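Local coordinates for protein Isomerase/lactonizing enzyme (Agrobacterium fabrum str. C58, PDB 2NQL) that belongs to the enolase superfamily, with a mandelate racemase/muconate lactonizing enzyme-type N-terminal domain and a barrel domain that holds a sodium ion, at residues A[173-187]-A[201-215]. Residues are numbered along the deposited sequence; the frame is centred on the assembly and turned at random.
Sequences KYWQDRGFNAFKFAT and LRQVLGPQAKIAADM
Q176 reaches across to the end of helix 201-205 and donates an N-H of its NE2 to the carbonyl O of L205, NE2 to O 2.8 Å. The bond is nearly straight, uses a lone pair of that oxygen and lies in the amide plane of Q176, which fixes the rotation of the amide. OE1 accepts from a water that also donates to V204 O; a second water joins V204 O to K173 NZ, so the carbonyls of V204 and L205 are both satisfied. R202 NH1 donates in the guanidinium plane to G206 O and A209 O. L205 CD1 sits over one face of the F183 ring, 3.9 Å from its centroid, a CH-pi contact.

Strands 182-186 and 210-214 run parallel in register. Their backbone bonds run from K210 N to N181 O (2.8 Å) through F183 N to K210 O, A212 N to F183 O, F185 N to A212 O and D214 N to F185 O, ending with T187 N to D214 O (3.0 Å). F185 (chi1 75°) turns its ring against L201 CD1 and A213 CB. On the opposite face, K184 CD packs on D214 CB, yet K184 NZ pairs with E240, a sodium ligand, and bonds Y156 OH, while D214 OD2 bonds H216.

Strand 182-186, helix 194-205 and strand 210-214 form a beta-alpha-beta crossover of the barrel; helix 165-177, carrying Q176, lies beside helix 194-205, and strands 152-158 and 239-240 continue the sheet on either side.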
ATOM      1  N   LYS A 173      33.091 -13.165 -14.321  1.00 26.41           N
ATOM      2  CA  LYS A 173      34.454 -12.849 -14.744  1.00 24.74           C
ATOM      3  C   LYS A 173      34.438 -12.096 -16.064  1.00 23.46           C
ATOM      4  O   LYS A 173      35.248 -11.182 -16.268  1.00 25.90           O
ATOM      5  CB  LYS A 173      35.280 -14.133 -14.878  1.00 26.51           C
ATOM      6  CG  LYS A 173      36.796 -13.907 -15.036  1.00 33.06           C
ATOM      7  CD  LYS A 173      37.503 -15.260 -15.255  1.00 44.95           C
ATOM      8  CE  LYS A 173      38.957 -15.083 -15.684  1.00 61.55           C
ATOM      9  NZ  LYS A 173      39.781 -14.466 -14.601  1.00 62.76           N
ATOM     10  N   TYR A 174      33.532 -12.500 -16.962  1.00 20.19           N
ATOM     11  CA  TYR A 174      33.327 -11.796 -18.223  1.00 22.11           C
ATOM     12  C   TYR A 174      33.020 -10.314 -17.985  1.00 22.38           C
ATOM     13  O   TYR A 174      33.613  -9.423 -18.633  1.00 24.04           O
ATOM     14  CB  TYR A 174      32.197 -12.460 -19.025  1.00 25.81           C
ATOM     15  CG  TYR A 174      31.810 -11.687 -20.262  1.00 24.61           C
ATOM     16  CD1 TYR A 174      32.583 -11.764 -21.425  1.00 23.72           C
ATOM     17  CD2 TYR A 174      30.703 -10.837 -20.254  1.00 29.24           C
ATOM     18  CE1 TYR A 174      32.235 -11.024 -22.569  1.00 26.84           C
ATOM     19  CE2 TYR A 174      30.354 -10.100 -21.377  1.00 25.12           C
ATOM     20  CZ  TYR A 174      31.123 -10.193 -22.515  1.00 24.43           C
ATOM     21  OH  TYR A 174      30.758  -9.466 -23.596  1.00 29.96           O
ATOM     22  N   TRP A 175      32.094 -10.053 -17.060  1.00 24.23           N
ATOM     23  CA  TRP A 175      31.761  -8.682 -16.678  1.00 21.77           C
ATOM     24  C   TRP A 175      32.892  -7.933 -15.977  1.00 21.29           C
ATOM     25  O   TRP A 175      33.079  -6.741 -16.227  1.00 22.37           O
ATOM     26  CB  TRP A 175      30.413  -8.616 -15.915  1.00 22.77           C
ATOM     27  CG  TRP A 175      29.281  -8.788 -16.899  1.00 23.01           C
ATOM     28  CD1 TRP A 175      28.581  -9.941 -17.170  1.00 23.63           C
ATOM     29  CD2 TRP A 175      28.807  -7.807 -17.828  1.00 21.91           C
ATOM     30  NE1 TRP A 175      27.686  -9.720 -18.187  1.00 26.83           N
ATOM     31  CE2 TRP A 175      27.804  -8.425 -18.613  1.00 27.45           C
ATOM     32  CE3 TRP A 175      29.116  -6.455 -18.057  1.00 20.24           C
ATOM     33  CZ2 TRP A 175      27.109  -7.739 -19.624  1.00 29.30           C
ATOM     34  CZ3 TRP A 175      28.423  -5.771 -19.074  1.00 25.23           C
ATOM     35  CH2 TRP A 175      27.430  -6.415 -19.832  1.00 26.96           C
ATOM     36  N   GLN A 176      33.661  -8.639 -15.143  1.00 23.74           N
ATOM     37  CA  GLN A 176      34.868  -8.070 -14.537  1.00 21.09           C
ATOM     38  C   GLN A 176      35.856  -7.594 -15.611  1.00 25.19           C
ATOM     39  O   GLN A 176      36.422  -6.501 -15.496  1.00 28.38           O
ATOM     40  CB  GLN A 176      35.548  -9.076 -13.596  1.00 22.78           C
ATOM     41  CG  GLN A 176      36.646  -8.467 -12.717  1.00 25.33           C
ATOM     42  CD  GLN A 176      37.326  -9.493 -11.836  1.00 23.80           C
ATOM     43  OE1 GLN A 176      37.750 -10.548 -12.311  1.00 31.77           O
ATOM     44  NE2 GLN A 176      37.437  -9.188 -10.543  1.00 26.94           N
ATOM     45  N   ASP A 177      36.033  -8.405 -16.654  1.00 25.77           N
ATOM     46  CA  ASP A 177      36.946  -8.098 -17.773  1.00 27.70           C
ATOM     47  C   ASP A 177      36.456  -6.893 -18.587  1.00 32.56           C
ATOM     48  O   ASP A 177      37.231  -6.248 -19.303  1.00 30.22           O
ATOM     49  CB  ASP A 177      37.080  -9.306 -18.707  1.00 26.77           C
ATOM     50  CG  ASP A 177      37.905 -10.424 -18.113  1.00 31.59           C
ATOM     51  OD1 ASP A 177      38.585 -10.207 -17.080  1.00 37.30           O
ATOM     52  OD2 ASP A 177      37.862 -11.543 -18.674  1.00 33.20           O
ATOM     53  N   ARG A 178      35.162  -6.591 -18.473  1.00 27.57           N
ATOM     54  CA  ARG A 178      34.595  -5.381 -19.050  1.00 25.52           C
ATOM     55  C   ARG A 178      34.723  -4.146 -18.140  1.00 27.52           C
ATOM     56  O   ARG A 178      34.226  -3.075 -18.486  1.00 32.21           O
ATOM     57  CB  ARG A 178      33.119  -5.611 -19.420  1.00 23.53           C
ATOM     58  CG  ARG A 178      32.885  -6.631 -20.531  1.00 26.64           C
ATOM     59  CD  ARG A 178      31.404  -6.755 -20.868  1.00 27.52           C
ATOM     60  NE  ARG A 178      30.892  -5.539 -21.513  1.00 30.30           N
ATOM     61  CZ  ARG A 178      30.761  -5.395 -22.828  1.00 32.25           C
ATOM     62  NH1 ARG A 178      31.091  -6.388 -23.653  1.00 32.49           N
ATOM     63  NH2 ARG A 178      30.307  -4.251 -23.320  1.00 29.22           N
ATOM     64  N   GLY A 179      35.366  -4.279 -16.985  1.00 27.93           N
ATOM     65  CA  GLY A 179      35.693  -3.109 -16.154  1.00 26.43           C
ATOM     66  C   GLY A 179      34.761  -2.889 -14.964  1.00 23.91           C
ATOM     67  O   GLY A 179      34.809  -1.856 -14.297  1.00 28.24           O
ATOM     68  N   PHE A 180      33.916  -3.871 -14.685  1.00 25.16           N
ATOM     69  CA  PHE A 180      33.080  -3.841 -13.497  1.00 25.45           C
ATOM     70  C   PHE A 180      33.852  -4.456 -12.343  1.00 28.35           C
ATOM     71  O   PHE A 180      34.591  -5.423 -12.528  1.00 31.70           O
ATOM     72  CB  PHE A 180      31.739  -4.551 -13.771  1.00 20.40           C
ATOM     73  CG  PHE A 180      30.864  -3.805 -14.757  1.00 23.18           C
ATOM     74  CD1 PHE A 180      29.791  -3.010 -14.308  1.00 27.73           C
ATOM     75  CD2 PHE A 180      31.111  -3.881 -16.124  1.00 23.38           C
ATOM     76  CE1 PHE A 180      28.994  -2.315 -15.217  1.00 24.84           C
ATOM     77  CE2 PHE A 180      30.334  -3.179 -17.050  1.00 30.33           C
ATOM     78  CZ  PHE A 180      29.275  -2.387 -16.597  1.00 30.96           C
ATOM     79  N   ASN A 181      33.712  -3.861 -11.169  1.00 24.61           N
ATOM     80  CA  ASN A 181      34.430  -4.285  -9.978  0.70 35.05           C
ATOM     81  C   ASN A 181      33.496  -4.679  -8.839  1.00 32.79           C
ATOM     82  O   ASN A 181      33.942  -5.106  -7.769  1.00 28.07           O
ATOM     83  CB  ASN A 181      35.372  -3.167  -9.518  0.70 39.37           C
ATOM     84  CG  ASN A 181      36.470  -2.875 -10.524  0.70 50.58           C
ATOM     85  OD1 ASN A 181      36.638  -1.735 -10.963  0.70 46.64           O
ATOM     86  ND2 ASN A 181      37.227  -3.904 -10.892  0.70 48.98           N
ATOM     87  N   ALA A 182      32.196  -4.519  -9.071  1.00 27.25           N
ATOM     88  CA  ALA A 182      31.200  -4.757  -8.047  1.00 23.54           C
ATOM     89  C   ALA A 182      30.048  -5.597  -8.611  1.00 23.40           C
ATOM     90  O   ALA A 182      29.649  -5.429  -9.772  1.00 23.08           O
ATOM     91  CB  ALA A 182      30.727  -3.428  -7.449  1.00 25.67           C
ATOM     92  N   PHE A 183      29.588  -6.554  -7.803  1.00 21.62           N
ATOM     93  CA  PHE A 183      28.742  -7.667  -8.247  1.00 21.41           C
ATOM     94  C   PHE A 183      27.760  -8.014  -7.143  1.00 20.93           C
ATOM     95  O   PHE A 183      28.056  -7.837  -5.950  1.00 23.39           O
ATOM     96  CB  PHE A 183      29.585  -8.932  -8.538  1.00 24.62           C
ATOM     97  CG  PHE A 183      30.666  -8.712  -9.552  1.00 23.79           C
ATOM     98  CD1 PHE A 183      30.412  -8.919 -10.913  1.00 25.32           C
ATOM     99  CD2 PHE A 183      31.929  -8.246  -9.152  1.00 23.77           C
ATOM    100  CE1 PHE A 183      31.411  -8.692 -11.872  1.00 27.19           C
ATOM    101  CE2 PHE A 183      32.929  -7.994 -10.103  1.00 26.35           C
ATOM    102  CZ  PHE A 183      32.678  -8.225 -11.454  1.00 25.41           C
ATOM    103  N   LYS A 184      26.601  -8.536  -7.535  1.00 20.83           N
ATOM    104  CA  LYS A 184      25.647  -9.044  -6.555  1.00 21.36           C
ATOM    105  C   LYS A 184      25.050 -10.335  -7.076  1.00 23.16           C
ATOM    106  O   LYS A 184      24.745 -10.444  -8.274  1.00 27.14           O
ATOM    107  CB  LYS A 184      24.559  -7.986  -6.247  1.00 21.27           C
ATOM    108  CG  LYS A 184      23.546  -8.429  -5.185  1.00 24.69           C
ATOM    109  CD  LYS A 184      22.534  -7.318  -4.852  1.00 22.62           C
ATOM    110  CE  LYS A 184      21.429  -7.221  -5.890  1.00 26.23           C
ATOM    111  NZ  LYS A 184      20.587  -6.048  -5.587  1.00 25.74           N
ATOM    112  N   PHE A 185      24.876 -11.310  -6.183  1.00 22.30           N
ATOM    113  CA  PHE A 185      24.224 -12.563  -6.551  1.00 23.44           C
ATOM    114  C   PHE A 185      22.978 -12.797  -5.706  1.00 24.23           C
ATOM    115  O   PHE A 185      22.880 -12.282  -4.584  1.00 25.50           O
ATOM    116  CB  PHE A 185      25.199 -13.750  -6.458  1.00 23.98           C
ATOM    117  CG  PHE A 185      25.488 -14.193  -5.055  1.00 22.31           C
ATOM    118  CD1 PHE A 185      24.741 -15.218  -4.458  1.00 28.25           C
ATOM    119  CD2 PHE A 185      26.500 -13.581  -4.314  1.00 25.89           C
ATOM    120  CE1 PHE A 185      25.006 -15.624  -3.140  1.00 27.25           C
ATOM    121  CE2 PHE A 185      26.759 -13.976  -2.981  1.00 28.95           C
ATOM    122  CZ  PHE A 185      26.012 -15.001  -2.406  1.00 26.73           C
ATOM    123  N   ALA A 186      22.045 -13.587  -6.233  1.00 25.05           N
ATOM    124  CA  ALA A 186      20.800 -13.868  -5.515  1.00 26.60           C
ATOM    125  C   ALA A 186      20.874 -15.264  -4.913  1.00 29.78           C
ATOM    126  O   ALA A 186      21.162 -16.243  -5.606  1.00 36.62           O
ATOM    127  CB  ALA A 186      19.584 -13.731  -6.447  1.00 34.81           C
ATOM    128  N   THR A 187      20.656 -15.336  -3.603  1.00 33.12           N
ATOM    129  CA  THR A 187      20.830 -16.578  -2.844  1.00 39.17           C
ATOM    130  C   THR A 187      19.956 -17.798  -3.234  1.00 42.88           C
ATOM    131  O   THR A 187      20.443 -18.929  -3.129  1.00 46.53           O
ATOM    132  CB  THR A 187      20.842 -16.339  -1.306  1.00 37.78           C
ATOM    133  OG1 THR A 187      19.563 -15.839  -0.884  1.00 39.30           O
ATOM    134  CG2 THR A 187      21.891 -15.314  -0.934  1.00 33.74           C
ATOM    135  N   LEU A 201      32.535 -17.188  -6.336  1.00 28.66           N
ATOM    136  CA  LEU A 201      32.687 -15.829  -6.832  1.00 24.80           C
ATOM    137  C   LEU A 201      33.959 -15.147  -6.326  1.00 26.19           C
ATOM    138  O   LEU A 201      34.711 -14.581  -7.128  1.00 27.98           O
ATOM    139  CB  LEU A 201      31.426 -14.987  -6.564  1.00 21.66           C
ATOM    140  CG  LEU A 201      30.178 -15.427  -7.368  1.00 23.97           C
ATOM    141  CD1 LEU A 201      28.950 -14.616  -6.966  1.00 26.91           C
ATOM    142  CD2 LEU A 201      30.387 -15.398  -8.904  1.00 26.03           C
ATOM    143  N   ARG A 202      34.221 -15.251  -5.019  1.00 28.85           N
ATOM    144  CA  ARG A 202      35.434 -14.687  -4.406  1.00 26.71           C
ATOM    145  C   ARG A 202      36.725 -15.277  -5.027  1.00 26.45           C
ATOM    146  O   ARG A 202      37.678 -14.539  -5.311  1.00 27.66           O
ATOM    147  CB  ARG A 202      35.405 -14.910  -2.879  1.00 25.50           C
ATOM    148  CG  ARG A 202      36.586 -14.338  -2.097  1.00 25.73           C
ATOM    149  CD  ARG A 202      36.802 -12.852  -2.399  1.00 29.14           C
ATOM    150  NE  ARG A 202      35.749 -12.029  -1.806  1.00 28.88           N
ATOM    151  CZ  ARG A 202      35.418 -10.808  -2.226  1.00 28.42           C
ATOM    152  NH1 ARG A 202      36.027 -10.265  -3.278  1.00 27.85           N
ATOM    153  NH2 ARG A 202      34.444 -10.144  -1.612  1.00 26.91           N
ATOM    154  N   GLN A 203      36.724 -16.594  -5.248  1.00 31.20           N
ATOM    155  CA  GLN A 203      37.845 -17.299  -5.877  1.00 33.54           C
ATOM    156  C   GLN A 203      38.043 -16.852  -7.322  1.00 33.99           C
ATOM    157  O   GLN A 203      39.157 -16.497  -7.728  1.00 32.72           O
ATOM    158  CB  GLN A 203      37.609 -18.811  -5.804  1.00 41.90           C
ATOM    159  CG  GLN A 203      38.843 -19.654  -6.046  1.00 60.16           C
ATOM    160  CD  GLN A 203      38.683 -20.560  -7.247  1.00 86.22           C
ATOM    161  OE1 GLN A 203      38.668 -20.102  -8.393  1.00 87.07           O
ATOM    162  NE2 GLN A 203      38.558 -21.859  -6.991  1.00 97.95           N
ATOM    163  N   VAL A 204      36.950 -16.846  -8.087  1.00 27.23           N
ATOM    164  CA  VAL A 204      36.974 -16.386  -9.471  1.00 29.63           C
ATOM    165  C   VAL A 204      37.373 -14.913  -9.607  1.00 29.88           C
ATOM    166  O   VAL A 204      38.268 -14.586 -10.398  1.00 28.82           O
ATOM    167  CB  VAL A 204      35.644 -16.709 -10.198  1.00 29.36           C
ATOM    168  CG1 VAL A 204      35.530 -15.966 -11.546  1.00 33.25           C
ATOM    169  CG2 VAL A 204      35.518 -18.224 -10.402  1.00 32.48           C
ATOM    170  N   LEU A 205      36.758 -14.036  -8.812  1.00 28.47           N
ATOM    171  CA  LEU A 205      36.923 -12.581  -9.003  1.00 28.98           C
ATOM    172  C   LEU A 205      38.098 -11.955  -8.254  1.00 26.22           C
ATOM    173  O   LEU A 205      38.550 -10.861  -8.608  1.00 32.11           O
ATOM    174  CB  LEU A 205      35.628 -11.827  -8.664  1.00 25.78           C
ATOM    175  CG  LEU A 205      34.401 -12.241  -9.502  1.00 26.65           C
ATOM    176  CD1 LEU A 205      33.107 -11.696  -8.861  1.00 22.14           C
ATOM    177  CD2 LEU A 205      34.534 -11.754 -10.949  1.00 28.11           C
ATOM    178  N   GLY A 206      38.606 -12.639  -7.240  1.00 31.10           N
ATOM    179  CA  GLY A 206      39.750 -12.099  -6.492  1.00 28.05           C
ATOM    180  C   GLY A 206      39.307 -11.261  -5.300  1.00 28.85           C
ATOM    181  O   GLY A 206      38.112 -10.937  -5.171  1.00 31.67           O
ATOM    182  N   PRO A 207      40.253 -10.914  -4.399  1.00 30.00           N
ATOM    183  CA  PRO A 207      39.894 -10.240  -3.140  1.00 30.00           C
ATOM    184  C   PRO A 207      39.467  -8.783  -3.287  1.00 27.01           C
ATOM    185  O   PRO A 207      38.832  -8.241  -2.381  1.00 33.84           O
ATOM    186  CB  PRO A 207      41.181 -10.347  -2.300  1.00 31.94           C
ATOM    187  CG  PRO A 207      42.284 -10.406  -3.317  1.00 36.16           C
ATOM    188  CD  PRO A 207      41.705 -11.178  -4.490  1.00 35.37           C
ATOM    189  N   GLN A 208      39.795  -8.159  -4.410  1.00 28.81           N
ATOM    190  CA  GLN A 208      39.507  -6.741  -4.599  0.50 30.85           C
ATOM    191  C   GLN A 208      38.063  -6.465  -5.050  1.00 33.27           C
ATOM    192  O   GLN A 208      37.554  -5.349  -4.874  1.00 32.23           O
ATOM    193  CB  GLN A 208      40.524  -6.104  -5.551  0.50 37.92           C
ATOM    194  CG  GLN A 208      41.935  -5.999  -4.958  0.50 38.19           C
ATOM    195  CD  GLN A 208      41.937  -5.431  -3.549  0.50 42.05           C
ATOM    196  OE1 GLN A 208      41.579  -4.272  -3.336  0.50 48.33           O
ATOM    197  NE2 GLN A 208      42.329  -6.253  -2.575  0.50 43.24           N
ATOM    198  N   ALA A 209      37.407  -7.486  -5.612  1.00 28.14           N
ATOM    199  CA  ALA A 209      36.008  -7.358  -6.118  1.00 27.90           C
ATOM    200  C   ALA A 209      35.047  -7.138  -4.968  1.00 27.76           C
ATOM    201  O   ALA A 209      35.240  -7.697  -3.888  1.00 29.37           O
ATOM    202  CB  ALA A 209      35.609  -8.605  -6.866  1.00 26.01           C
ATOM    203  N   LYS A 210      33.993  -6.347  -5.204  1.00 26.40           N
ATOM    204  CA  LYS A 210      32.887  -6.230  -4.226  1.00 24.11           C
ATOM    205  C   LYS A 210      31.812  -7.238  -4.607  1.00 26.02           C
ATOM    206  O   LYS A 210      31.400  -7.297  -5.767  1.00 25.84           O
ATOM    207  CB  LYS A 210      32.284  -4.816  -4.235  1.00 27.12           C
ATOM    208  CG  LYS A 210      33.207  -3.714  -3.748  1.00 31.13           C
ATOM    209  CD  LYS A 210      32.419  -2.557  -3.176  1.00 35.87           C
ATOM    210  CE  LYS A 210      32.908  -1.236  -3.686  1.00 42.41           C
ATOM    211  NZ  LYS A 210      34.164  -0.831  -3.017  1.00 42.45           N
ATOM    212  N   ILE A 211      31.418  -8.076  -3.650  1.00 24.55           N
ATOM    213  CA  ILE A 211      30.467  -9.171  -3.910  1.00 24.25           C
ATOM    214  C   ILE A 211      29.390  -9.134  -2.827  1.00 26.63           C
ATOM    215  O   ILE A 211      29.610  -9.544  -1.690  1.00 25.15           O
ATOM    216  CB  ILE A 211      31.143 -10.569  -3.954  1.00 22.91           C
ATOM    217  CG1 ILE A 211      32.369 -10.563  -4.889  1.00 25.76           C
ATOM    218  CG2 ILE A 211      30.136 -11.651  -4.449  1.00 27.56           C
ATOM    219  CD1 ILE A 211      33.221 -11.861  -4.827  1.00 29.20           C
ATOM    220  N   ALA A 212      28.209  -8.662  -3.207  1.00 28.17           N
ATOM    221  CA  ALA A 212      27.062  -8.618  -2.305  1.00 24.55           C
ATOM    222  C   ALA A 212      26.125  -9.810  -2.465  1.00 24.40           C
ATOM    223  O   ALA A 212      26.063 -10.449  -3.534  1.00 22.63           O
ATOM    224  CB  ALA A 212      26.293  -7.303  -2.530  1.00 24.90           C
ATOM    225  N   ALA A 213      25.364 -10.075  -1.404  1.00 27.70           N
ATOM    226  CA  ALA A 213      24.383 -11.147  -1.398  1.00 27.65           C
ATOM    227  C   ALA A 213      22.982 -10.598  -1.225  1.00 20.71           C
ATOM    228  O   ALA A 213      22.682  -9.957  -0.217  1.00 23.77           O
ATOM    229  CB  ALA A 213      24.676 -12.140  -0.286  1.00 26.53           C
ATOM    230  N   ASP A 214      22.139 -10.861  -2.220  1.00 23.69           N
ATOM    231  CA  ASP A 214      20.707 -10.595  -2.086  1.00 23.24           C
ATOM    232  C   ASP A 214      20.021 -11.823  -1.453  1.00 19.57           C
ATOM    233  O   ASP A 214      19.825 -12.881  -2.085  1.00 25.63           O
ATOM    234  CB  ASP A 214      20.100 -10.198  -3.443  1.00 25.56           C
ATOM    235  CG  ASP A 214      18.564 -10.061  -3.395  1.00 34.07           C
ATOM    236  OD1 ASP A 214      17.991  -9.889  -2.291  1.00 25.55           O
ATOM    237  OD2 ASP A 214      17.929 -10.146  -4.470  1.00 32.43           O
ATOM    238  N   MET A 215      19.641 -11.647  -0.200  1.00 22.55           N
ATOM    239  CA  MET A 215      19.121 -12.729   0.613  1.00 27.46           C
ATOM    240  C   MET A 215      17.638 -12.947   0.401  1.00 31.54           C
ATOM    241  O   MET A 215      17.079 -13.935   0.893  1.00 28.02           O
ATOM    242  CB  MET A 215      19.422 -12.464   2.082  1.00 24.78           C
ATOM    243  CG  MET A 215      20.914 -12.567   2.372  1.00 25.29           C
ATOM    244  SD  MET A 215      21.213 -12.376   4.122  1.00 30.21           S
ATOM    245  CE  MET A 215      20.701 -14.012   4.676  1.00 25.96           C
TER
HETATM  246  O   HOH W   1      39.448 -16.230 -12.320  1.00 46.69           O
HETATM  247  O   HOH W   2      39.538 -12.348 -11.493  1.00 34.20           O
HETATM  248  O   HOH W   3      35.901  -3.104  -6.225  1.00 45.00           O